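Local atomic coordinates of GH127 beta-L-arabinofuranoside (Geobacillus stearothermophilus, PDB entry 4QK0), a protein that probably hydrolyses beta-L-arabinofuranosidic bonds, as a family 127 glycoside hydrolase, releasing L-arabinose from arabinose-containing sugars. Residues H146-E149 with A150-Y154; E203-N207 with E208-K212; T448-G452 with R453-I457; E501-I505 with V506-K510. All blocks are in the same frame, centred on the assembly; numbering follows the deposited sequence.

Contact 1. Residues H146-E149 with A150-Y154; sequences HLIE and AAVAY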
loop_
_atom_site.group_PDB
_atom_site.type_symbol
_atom_site.label_atom_id
_atom_site.label_comp_id
_atom_site.label_asym_id
_atom_site.label_seq_id
_atom_site.Cartn_x
_atom_site.Cartn_y
_atom_site.Cartn_z
ATOM N N HIS A 146 11.165 -31.698 -1.933
ATOM C CA HIS A 146 10.592 -31.830 -0.614
ATOM C C HIS A 146 10.504 -33.268 -0.177
ATOM O O HIS A 146 10.711 -33.568 0.982
ATOM C CB HIS A 146 9.230 -31.130 -0.505
ATOM C CG HIS A 146 9.361 -29.718 -0.050
ATOM N ND1 HIS A 146 9.102 -28.644 -0.877
ATOM C CD2 HIS A 146 9.898 -29.199 1.081
ATOM C CE1 HIS A 146 9.428 -27.527 -0.252
ATOM N NE2 HIS A 146 9.884 -27.833 0.936
ATOM N N LEU A 147 10.159 -34.132 -1.099
ATOM C CA LEU A 147 10.105 -35.587 -0.820
ATOM C C LEU A 147 11.507 -36.183 -0.459
ATOM O O LEU A 147 11.642 -36.953 0.463
ATOM C CB LEU A 147 9.570 -36.284 -2.056
ATOM C CG LEU A 147 8.160 -36.813 -2.274
ATOM C CD1 LEU A 147 7.235 -36.781 -1.082
ATOM C CD2 LEU A 147 7.531 -36.303 -3.556
ATOM N N ILE A 148 12.535 -35.776 -1.220
ATOM C CA ILE A 148 13.939 -36.089 -0.877
ATOM C C ILE A 148 14.270 -35.662 0.542
ATOM O O ILE A 148 14.750 -36.472 1.348
ATOM C CB ILE A 148 14.878 -35.432 -1.851
ATOM C CG1 ILE A 148 14.785 -36.135 -3.218
ATOM C CG2 ILE A 148 16.288 -35.465 -1.321
ATOM C CD1 ILE A 148 15.436 -35.407 -4.378
ATOM N N GLU A 149 13.947 -34.421 0.902
ATOM C CA GLU A 149 14.265 -33.981 2.268
ATOM C C GLU A 149 13.584 -34.867 3.248
ATOM O O GLU A 149 14.148 -35.147 4.304
ATOM C CB GLU A 149 13.854 -32.537 2.545
ATOM C CG GLU A 149 14.624 -31.467 1.812
ATOM C CD GLU A 149 14.331 -30.059 2.388
ATOM O OE1 GLU A 149 13.523 -29.296 1.802
ATOM O OE2 GLU A 149 14.948 -29.715 3.421
ATOM N N ALA A 150 12.344 -35.265 2.960
ATOM C CA ALA A 150 11.607 -36.038 3.967
ATOM C C ALA A 150 12.269 -37.428 4.122
ATOM O O ALA A 150 12.385 -37.935 5.219
ATOM C CB ALA A 150 10.160 -36.226 3.535
ATOM N N ALA A 151 12.629 -38.024 2.993
ATOM C CA ALA A 151 13.267 -39.339 2.965
ATOM C C ALA A 151 14.622 -39.349 3.682
ATOM O O ALA A 151 14.906 -40.239 4.485
ATOM C CB ALA A 151 13.409 -39.838 1.533
ATOM N N VAL A 152 15.415 -38.311 3.463
ATOM C CA VAL A 152 16.679 -38.174 4.189
ATOM C C VAL A 152 16.420 -38.106 5.685
ATOM O O VAL A 152 17.042 -38.832 6.485
ATOM C CB VAL A 152 17.477 -36.925 3.740
ATOM C CG1 VAL A 152 18.681 -36.670 4.657
ATOM C CG2 VAL A 152 17.949 -37.102 2.323
ATOM N N ALA A 153 15.500 -37.234 6.069
ATOM C CA ALA A 153 15.199 -37.075 7.469
ATOM C C ALA A 153 14.677 -38.371 8.110
ATOM O O ALA A 153 14.969 -38.651 9.272
ATOM C CB ALA A 153 14.189 -35.948 7.691
ATOM N N TYR A 154 13.820 -39.064 7.389
ATOM C CA TYR A 154 13.182 -40.242 7.902
ATOM C C TYR A 154 14.245 -41.353 8.074
ATOM O O TYR A 154 14.217 -42.084 9.041
ATOM C CB TYR A 154 12.024 -40.673 6.962
ATOM C CG TYR A 154 11.108 -41.678 7.607
ATOM C CD1 TYR A 154 10.160 -41.275 8.532
ATOM C CD2 TYR A 154 11.224 -43.048 7.338
ATOM C CE1 TYR A 154 9.335 -42.183 9.165
ATOM C CE2 TYR A 154 10.397 -43.969 7.957
ATOM C CZ TYR A 154 9.452 -43.529 8.871
ATOM O OH TYR A 154 8.610 -44.409 9.525
#
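Ile148 and Val152 meet one turn apart on helix 140-158, and the peptide groups between them show the close side of this contact. Val152 N donates to Ile148 O at 2.9 Å with an N-H...O angle of 172°, while Val152 CG2 leans back to 3.4 Å from that same Ile148 O. The torsion responsible sets Val152 CG1 anti to the backbone N (chi1 171°) and CG2 beside that N, next to the carbonyl of the preceding turn. Three more i to i+4 bonds run alongside: Ala150 N to His146 O at 3.1 Å, Ala151 N to Leu147 O at 2.9 Å and Ala153 N to Glu149 O at 3.0 Å. The methyl groups follow the same pattern, with Ala151 CB 3.5 Å from Leu147 O.

Side chain against side chain, the fit is looser. Ile148 CG2 and Val152 CG2 stand 4.3 Å apart, and the ends of His146, Leu147 and Glu149 turn outward to other helices. No solvent side is evident, since every touching residue is buried: Ala150 and Ala151 lie against Phe163 of helix 162-177, and Ile148 packs on Ala197 and Leu201 of helix 194-205. Glu149 OE2 forms a salt bridge with Lys200, while OE1 lies close to the like-charged Glu193.

This is interior helix packing in the catalytic domain. Its chemistry implies a division of labour: the backbone pairs its own polar atoms, small alanines admit a neighbouring aromatic ring, and Lys200 probably offsets some of the crowded negative charge.

Contact 2. Residues E203-N207 with E208-K212; sequences EVTGN and ENYLK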
loop_
_atom_site.group_PDB
_atom_site.type_symbol
_atom_site.label_atom_id
_atom_site.label_comp_id
_atom_site.label_asym_id
_atom_site.label_seq_id
_atom_site.Cartn_x
_atom_site.Cartn_y
_atom_site.Cartn_z
ATOM N N GLU A 203 24.749 -35.828 1.214
ATOM C CA GLU A 203 25.367 -35.966 2.523
ATOM C C GLU A 203 25.054 -37.296 3.106
ATOM O O GLU A 203 25.834 -37.840 3.841
ATOM C CB GLU A 203 24.875 -34.926 3.502
ATOM C CG GLU A 203 25.477 -33.556 3.312
ATOM C CD GLU A 203 24.633 -32.395 3.878
ATOM O OE1 GLU A 203 23.517 -32.568 4.444
ATOM O OE2 GLU A 203 25.118 -31.267 3.736
ATOM N N VAL A 204 23.896 -37.849 2.794
ATOM C CA VAL A 204 23.527 -39.093 3.428
ATOM C C VAL A 204 23.926 -40.275 2.587
ATOM O O VAL A 204 24.005 -41.350 3.110
ATOM C CB VAL A 204 22.013 -39.102 3.818
ATOM C CG1 VAL A 204 21.135 -39.582 2.691
ATOM C CG2 VAL A 204 21.793 -39.936 5.043
ATOM N N THR A 205 24.121 -40.112 1.291
ATOM C CA THR A 205 24.453 -41.237 0.437
ATOM C C THR A 205 25.906 -41.285 -0.037
ATOM O O THR A 205 26.348 -42.311 -0.497
ATOM C CB THR A 205 23.629 -41.239 -0.871
ATOM O OG1 THR A 205 23.898 -40.059 -1.613
ATOM C CG2 THR A 205 22.152 -41.375 -0.618
ATOM N N GLY A 206 26.596 -40.148 -0.062
ATOM C CA GLY A 206 27.918 -40.062 -0.644
ATOM C C GLY A 206 27.934 -40.129 -2.154
ATOM O O GLY A 206 28.993 -40.066 -2.777
ATOM N N ASN A 207 26.765 -40.234 -2.775
ATOM C CA ASN A 207 26.681 -40.250 -4.235
ATOM C C ASN A 207 26.909 -38.874 -4.864
ATOM O O ASN A 207 26.022 -38.011 -4.894
ATOM C CB ASN A 207 25.347 -40.840 -4.679
ATOM C CG ASN A 207 25.275 -41.059 -6.175
ATOM O OD1 ASN A 207 26.017 -40.478 -6.948
ATOM N ND2 ASN A 207 24.350 -41.883 -6.583
ATOM N N GLU A 208 28.083 -38.706 -5.446
ATOM C CA GLU A 208 28.502 -37.450 -6.079
ATOM C C GLU A 208 27.632 -36.978 -7.225
ATOM O O GLU A 208 27.672 -35.794 -7.579
ATOM C CB GLU A 208 29.931 -37.576 -6.644
ATOM C CG GLU A 208 30.994 -37.974 -5.625
ATOM C CD GLU A 208 31.730 -36.796 -5.018
ATOM O OE1 GLU A 208 31.773 -35.727 -5.665
ATOM O OE2 GLU A 208 32.274 -36.942 -3.898
ATOM N N ASN A 209 26.885 -37.872 -7.865
ATOM C CA ASN A 209 25.974 -37.398 -8.918
ATOM C C ASN A 209 24.999 -36.327 -8.401
ATOM O O ASN A 209 24.638 -35.424 -9.131
ATOM C CB ASN A 209 25.148 -38.536 -9.470
ATOM C CG ASN A 209 25.990 -39.618 -10.145
ATOM O OD1 ASN A 209 27.140 -39.388 -10.523
ATOM N ND2 ASN A 209 25.369 -40.768 -10.387
ATOM N N TYR A 210 24.594 -36.458 -7.135
ATOM C CA TYR A 210 23.570 -35.612 -6.544
ATOM C C TYR A 210 24.153 -34.221 -6.306
ATOM O O TYR A 210 23.515 -33.178 -6.600
ATOM C CB TYR A 210 23.008 -36.244 -5.250
ATOM C CG TYR A 210 22.345 -37.602 -5.482
ATOM C CD1 TYR A 210 21.734 -37.907 -6.680
ATOM C CD2 TYR A 210 22.333 -38.574 -4.501
ATOM C CE1 TYR A 210 21.118 -39.138 -6.893
ATOM C CE2 TYR A 210 21.742 -39.817 -4.719
ATOM C CZ TYR A 210 21.151 -40.099 -5.923
ATOM O OH TYR A 210 20.542 -41.334 -6.163
ATOM N N LEU A 211 25.385 -34.215 -5.841
ATOM C CA LEU A 211 26.138 -32.971 -5.646
ATOM C C LEU A 211 26.358 -32.244 -6.947
ATOM O O LEU A 211 26.067 -31.048 -7.064
ATOM C CB LEU A 211 27.453 -33.266 -4.974
ATOM C CG LEU A 211 28.378 -32.080 -4.835
ATOM C CD1 LEU A 211 27.806 -31.115 -3.828
ATOM C CD2 LEU A 211 29.738 -32.571 -4.368
ATOM N N LYS A 212 26.718 -32.984 -7.980
ATOM C CA LYS A 212 26.879 -32.374 -9.296
ATOM C C LYS A 212 25.571 -31.896 -9.968
ATOM O O LYS A 212 25.548 -30.944 -10.725
ATOM C CB LYS A 212 27.580 -33.358 -10.198
ATOM C CG LYS A 212 29.042 -33.534 -9.813
ATOM C CD LYS A 212 29.881 -33.800 -11.056
ATOM C CE LYS A 212 30.049 -35.277 -11.348
ATOM N NZ LYS A 212 31.357 -35.742 -10.793
HETATM O O HOH W 1 22.044 -43.409 -4.796
#
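An N-cap at Asn207 starts helix 208-220 after the tight turn that follows helix 194-205, and the capping bond runs from Asn209 N to Asn207 OD1. That bond is 2.9 Å long with an N-H...O angle of 148°, its donor tilted out of the amide plane. Asn207 CG lies anti to its own backbone N (chi1 -172°), a setting that swings the amide forward over the first turn, where OD1 can reach Asn209 N. The main chain adds a second grip, Tyr210 N donating to Asn207 O at 3.1 Å.

Upstream, Gly206 leaves helical geometry with positive phi, and an ST turn reinforces the bend: Asn207 N donates to Thr205 OG1 at 3.1 Å. This hydroxyl also bonds to Leu201 O in the preceding helical turn, and it comes to the edge of the Tyr210 ring, 3.6 Å from CD2.

Over one face of that ring lies the Asn207 amide, offset toward the rim, with ND2 3.7 Å from Tyr210 CZ and the two planes 36° apart. Replacing Asn207 by an alanine would probably leave Asn209 N without its capping acceptor and part of the Tyr210 face without its amide cover. Cys168 and Ala171 of helix 162-177 also pack against the tyrosine, whose OH bonds to Asp172. One water bridges the two side chains, accepting from Asn207 ND2 at 3.3 Å and donating to Tyr210 OH at 2.9 Å.

Contact 3. Residues T448-G452 with R453-I457; sequences TEIDG and RSVKI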
loop_
_atom_site.group_PDB
_atom_site.type_symbol
_atom_site.label_atom_id
_atom_site.label_comp_id
_atom_site.label_asym_id
_atom_site.label_seq_id
_atom_site.Cartn_x
_atom_site.Cartn_y
_atom_site.Cartn_z
ATOM N N THR A 448 28.540 -36.137 21.932
ATOM C CA THR A 448 29.215 -35.973 20.651
ATOM C C THR A 448 30.611 -36.578 20.745
ATOM O O THR A 448 30.997 -37.091 21.783
ATOM C CB THR A 448 29.222 -34.472 20.269
ATOM O OG1 THR A 448 29.815 -34.249 18.975
ATOM C CG2 THR A 448 29.943 -33.642 21.292
ATOM N N GLU A 449 31.370 -36.481 19.664
ATOM C CA GLU A 449 32.729 -36.999 19.619
ATOM C C GLU A 449 33.671 -35.904 19.174
ATOM O O GLU A 449 33.455 -35.246 18.142
ATOM C CB GLU A 449 32.807 -38.170 18.652
ATOM C CG GLU A 449 31.973 -39.359 19.102
ATOM C CD GLU A 449 32.814 -40.568 19.462
ATOM O OE1 GLU A 449 33.832 -40.833 18.765
ATOM O OE2 GLU A 449 32.453 -41.254 20.443
ATOM N N ILE A 450 34.672 -35.644 20.000
ATOM C CA ILE A 450 35.662 -34.614 19.702
ATOM C C ILE A 450 37.018 -35.338 19.790
ATOM O O ILE A 450 37.302 -36.043 20.787
ATOM C CB ILE A 450 35.556 -33.375 20.649
ATOM C CG1 ILE A 450 34.088 -33.014 20.947
ATOM C CG2 ILE A 450 36.227 -32.145 20.026
ATOM C CD1 ILE A 450 33.879 -31.916 21.978
ATOM N N ASP A 451 37.818 -35.214 18.719
ATOM C CA ASP A 451 39.146 -35.846 18.647
ATOM C C ASP A 451 39.018 -37.343 19.028
ATOM O O ASP A 451 39.763 -37.871 19.866
ATOM C CB ASP A 451 40.154 -35.073 19.543
ATOM C CG ASP A 451 41.537 -34.925 18.903
ATOM O OD1 ASP A 451 41.598 -34.608 17.700
ATOM O OD2 ASP A 451 42.568 -35.098 19.600
ATOM N N GLY A 452 38.032 -37.992 18.394
ATOM C CA GLY A 452 37.738 -39.419 18.561
ATOM C C GLY A 452 37.263 -39.836 19.933
ATOM O O GLY A 452 37.140 -41.013 20.221
ATOM N N ARG A 453 36.956 -38.866 20.775
ATOM C CA ARG A 453 36.589 -39.151 22.147
ATOM C C ARG A 453 35.171 -38.677 22.456
ATOM O O ARG A 453 34.729 -37.595 22.009
ATOM C CB ARG A 453 37.569 -38.412 23.039
ATOM C CG ARG A 453 37.376 -38.544 24.552
ATOM C CD ARG A 453 37.738 -37.228 25.183
ATOM N NE ARG A 453 38.790 -36.710 24.310
ATOM C CZ ARG A 453 38.958 -35.445 24.004
ATOM N NH1 ARG A 453 39.925 -35.065 23.159
ATOM N NH2 ARG A 453 38.152 -34.575 24.561
ATOM N N SER A 454 34.503 -39.450 23.291
ATOM C CA SER A 454 33.158 -39.160 23.673
ATOM C C SER A 454 33.023 -38.020 24.708
ATOM O O SER A 454 33.675 -38.044 25.753
ATOM C CB SER A 454 32.534 -40.417 24.228
ATOM O OG SER A 454 31.317 -40.100 24.850
ATOM N N VAL A 455 32.181 -37.017 24.395
ATOM C CA VAL A 455 32.021 -35.835 25.259
ATOM C C VAL A 455 30.562 -35.467 25.434
ATOM O O VAL A 455 29.818 -35.364 24.460
ATOM C CB VAL A 455 32.739 -34.592 24.698
ATOM C CG1 VAL A 455 32.634 -33.428 25.670
ATOM C CG2 VAL A 455 34.188 -34.908 24.420
ATOM N N LYS A 456 30.183 -35.259 26.681
ATOM C CA LYS A 456 28.853 -34.895 27.035
ATOM C C LYS A 456 28.853 -33.411 27.456
ATOM O O LYS A 456 29.629 -32.971 28.312
ATOM C CB LYS A 456 28.365 -35.798 28.156
ATOM C CG LYS A 456 26.870 -35.999 28.181
ATOM C CD LYS A 456 26.210 -34.982 29.088
ATOM C CE LYS A 456 24.687 -35.117 29.109
ATOM N NZ LYS A 456 24.178 -35.969 30.226
ATOM N N ILE A 457 27.952 -32.648 26.851
ATOM C CA ILE A 457 27.780 -31.230 27.192
ATOM C C ILE A 457 26.339 -30.906 27.551
ATOM O O ILE A 457 25.425 -31.330 26.870
ATOM C CB ILE A 457 28.301 -30.367 26.061
ATOM C CG1 ILE A 457 29.809 -30.469 26.094
ATOM C CG2 ILE A 457 27.884 -28.908 26.262
ATOM C CD1 ILE A 457 30.489 -29.985 24.869
#
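With CG anti to the backbone N (chi1 179°) and bends at chi2 and chi3, the Arg453 side chain folds back until Ile450 O faces the centre of the guanidinium plane. The carbonyl oxygen is 3.7 Å from CZ, so the approach is to a face. Ile450 O meanwhile accepts from Arg453 N at 2.8 Å, with the donor 57° out of the carbonyl plane. This bond closes the type I' turn Ile450-Arg453, in which Asp451 and Gly452 both have positive phi.

Beyond the turn, Ile450 N donates to Arg453 O at 2.8 Å, and two bonds between Thr448 and Val455 continue the antiparallel ladder. Glu449 CA also comes within 3.2 Å of Arg453 O, a CA-H...O contact. On the arginine's face of the hairpin, Ile450 CD1 packs 3.9 Å from Val455 CG2. Asp451 OD2 stays 4.4 Å from Arg453 NH1, beyond a salt bridge. A serine in place of Arg453 would probably leave Ile450 O without the flat group over it, though the backbone bond of the turn would remain, and deprive Asp451 of its nearby opposite charge.

The hairpin joins strands 444-450 and 453-461 within the antiparallel sheet, with strand 468-475 next across. Phe481 touches Ile450, Arg453 and Val455, so this face packs against strand 479-486 of a second sheet.

Contact 4. Residues E501-I505 with V506-K510; sequences EKVDI and VPLIK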
loop_
_atom_site.group_PDB
_atom_site.type_symbol
_atom_site.label_atom_id
_atom_site.label_comp_id
_atom_site.label_asym_id
_atom_site.label_seq_id
_atom_site.Cartn_x
_atom_site.Cartn_y
_atom_site.Cartn_z
ATOM N N GLU A 501 36.406 -19.273 37.871
ATOM C CA GLU A 501 37.427 -18.245 37.591
ATOM C C GLU A 501 37.144 -17.497 36.303
ATOM O O GLU A 501 36.832 -18.084 35.272
ATOM C CB GLU A 501 38.838 -18.833 37.485
ATOM C CG GLU A 501 39.294 -19.668 38.675
ATOM C CD GLU A 501 39.514 -18.889 39.985
ATOM O OE1 GLU A 501 39.257 -17.669 40.114
ATOM O OE2 GLU A 501 39.943 -19.547 40.953
ATOM N N LYS A 502 37.301 -16.183 36.368
ATOM C CA LYS A 502 37.025 -15.322 35.256
ATOM C C LYS A 502 37.974 -15.670 34.151
ATOM O O LYS A 502 39.103 -16.090 34.381
ATOM C CB LYS A 502 37.215 -13.858 35.685
ATOM C CG LYS A 502 37.216 -12.796 34.575
ATOM C CD LYS A 502 37.241 -11.381 35.165
ATOM C CE LYS A 502 38.535 -10.633 34.823
ATOM N NZ LYS A 502 38.419 -9.184 35.157
ATOM N N VAL A 503 37.491 -15.511 32.931
ATOM C CA VAL A 503 38.313 -15.644 31.750
ATOM C C VAL A 503 38.146 -14.412 30.879
ATOM O O VAL A 503 37.014 -13.971 30.626
ATOM C CB VAL A 503 37.854 -16.849 30.971
ATOM C CG1 VAL A 503 38.549 -16.931 29.621
ATOM C CG2 VAL A 503 38.128 -18.090 31.797
ATOM N N ASP A 504 39.268 -13.849 30.450
ATOM C CA ASP A 504 39.264 -12.742 29.552
ATOM C C ASP A 504 38.958 -13.300 28.175
ATOM O O ASP A 504 39.790 -13.931 27.557
ATOM C CB ASP A 504 40.622 -12.010 29.563
ATOM C CG ASP A 504 40.614 -10.739 28.686
ATOM O OD1 ASP A 504 39.532 -10.327 28.179
ATOM O OD2 ASP A 504 41.697 -10.145 28.502
ATOM N N ILE A 505 37.754 -13.035 27.687
ATOM C CA ILE A 505 37.325 -13.578 26.395
ATOM C C ILE A 505 37.696 -12.711 25.222
ATOM O O ILE A 505 37.691 -13.174 24.094
ATOM C CB ILE A 505 35.816 -13.847 26.330
ATOM C CG1 ILE A 505 34.996 -12.600 26.700
ATOM C CG2 ILE A 505 35.485 -15.058 27.197
ATOM C CD1 ILE A 505 33.534 -12.745 26.326
ATOM N N VAL A 506 37.987 -11.451 25.487
ATOM C CA VAL A 506 38.262 -10.499 24.418
ATOM C C VAL A 506 39.322 -10.984 23.408
ATOM O O VAL A 506 39.074 -10.929 22.226
ATOM C CB VAL A 506 38.636 -9.104 24.992
ATOM C CG1 VAL A 506 39.403 -8.255 23.967
ATOM C CG2 VAL A 506 37.367 -8.405 25.493
ATOM N N PRO A 507 40.484 -11.442 23.879
ATOM C CA PRO A 507 41.462 -12.054 22.966
ATOM C C PRO A 507 41.060 -13.406 22.373
ATOM O O PRO A 507 41.731 -13.896 21.503
ATOM C CB PRO A 507 42.723 -12.241 23.836
ATOM C CG PRO A 507 42.251 -12.145 25.260
ATOM C CD PRO A 507 40.995 -11.313 25.262
ATOM N N LEU A 508 39.996 -14.021 22.853
ATOM C CA LEU A 508 39.591 -15.321 22.355
ATOM C C LEU A 508 38.512 -15.205 21.282
ATOM O O LEU A 508 38.092 -16.224 20.711
ATOM C CB LEU A 508 39.072 -16.164 23.512
ATOM C CG LEU A 508 40.070 -16.323 24.667
ATOM C CD1 LEU A 508 39.495 -17.159 25.799
ATOM C CD2 LEU A 508 41.409 -16.904 24.188
ATOM N N ILE A 509 38.034 -13.993 21.034
ATOM C CA ILE A 509 36.852 -13.826 20.189
ATOM C C ILE A 509 37.272 -13.616 18.766
ATOM O O ILE A 509 38.082 -12.779 18.461
ATOM C CB ILE A 509 35.955 -12.643 20.636
ATOM C CG1 ILE A 509 35.175 -13.035 21.887
ATOM C CG2 ILE A 509 34.943 -12.259 19.543
ATOM C CD1 ILE A 509 34.587 -11.831 22.602
ATOM N N LYS A 510 36.642 -14.357 17.883
ATOM C CA LYS A 510 36.855 -14.150 16.511
ATOM C C LYS A 510 35.493 -14.230 15.831
ATOM O O LYS A 510 34.815 -15.264 15.892
ATOM C CB LYS A 510 37.858 -15.201 16.016
ATOM C CG LYS A 510 38.313 -15.046 14.571
ATOM C CD LYS A 510 39.818 -15.307 14.311
ATOM C CE LYS A 510 40.385 -16.551 15.015
ATOM N NZ LYS A 510 39.817 -17.846 14.541
#
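Ile505 O closes this turn, accepting from Leu508 N at 2.8 Å with the donor 57° above the carbonyl plane. Ile509 CG1 lies 3.3 Å from the same oxygen, which is therefore bordered by both a peptide N-H and a hydrocarbon branch. One residue earlier, the Asp504 carboxylate reaches forward over the bend. Its CG is anti to the backbone N (chi1 -175°), which places OD1 3.3 Å from Val506 N in a weak hydrogen bond. The same OD1 comes within 3.4 Å of Pro507 CD, so the acid lies against the proline ring, the two side chains crossing at about a right angle.

Apolar contacts form the next layer. Val503 CG1 meets Leu508 CD1 at 3.9 Å, these side chains also nearly perpendicular, and Leu508 CD1 is 3.7 Å from Asp504 O. Farther along, the side chains of Ile505 and Ile509 cross at a slant, their CD1 methyls 4.0 Å apart. Ile505 is the buried member of this otherwise largely surface contact.

The neighbouring strands position both arms. Val503 is held by backbone bonding to Val496, against which Ile505 packs, and Val503 rests on Ile498. On the other arm Leu508 bonds through its backbone to Tyr515, whose ring forms a cation-pi contact with Lys510.

The whole is a short 3-10 segment, 506-508, entered through an Asx turn, weakly bonded, that spans Asp504 to Val506. It carries the chain of the middle domain from outermost strand 501-503 of one sheet to strand 509-510 of another.

How the contacts relate
Contacts 1 and 2 share the helical catalytic domain and are the only pair that touch: their centres are 14 Å apart, and Val152 CG2 of 150-154 packs 4.1 Å from Val204 CG1 of 203-207. Contacts 3 and 4 belong to the middle domain. They reach the same seven-stranded antiparallel sheet, yet their centres stand 23 Å apart and their nearest atoms about 16 Å. Between the domains, contact 3 comes within about 16 Å of contact 2, nearest atoms, whereas contact 4 keeps about 28 Å, nearest atoms, from contact 1. With no bound ligand to measure from, no distance to the active site is assigned; the geometry documents helix packing, a helix cap and two turns.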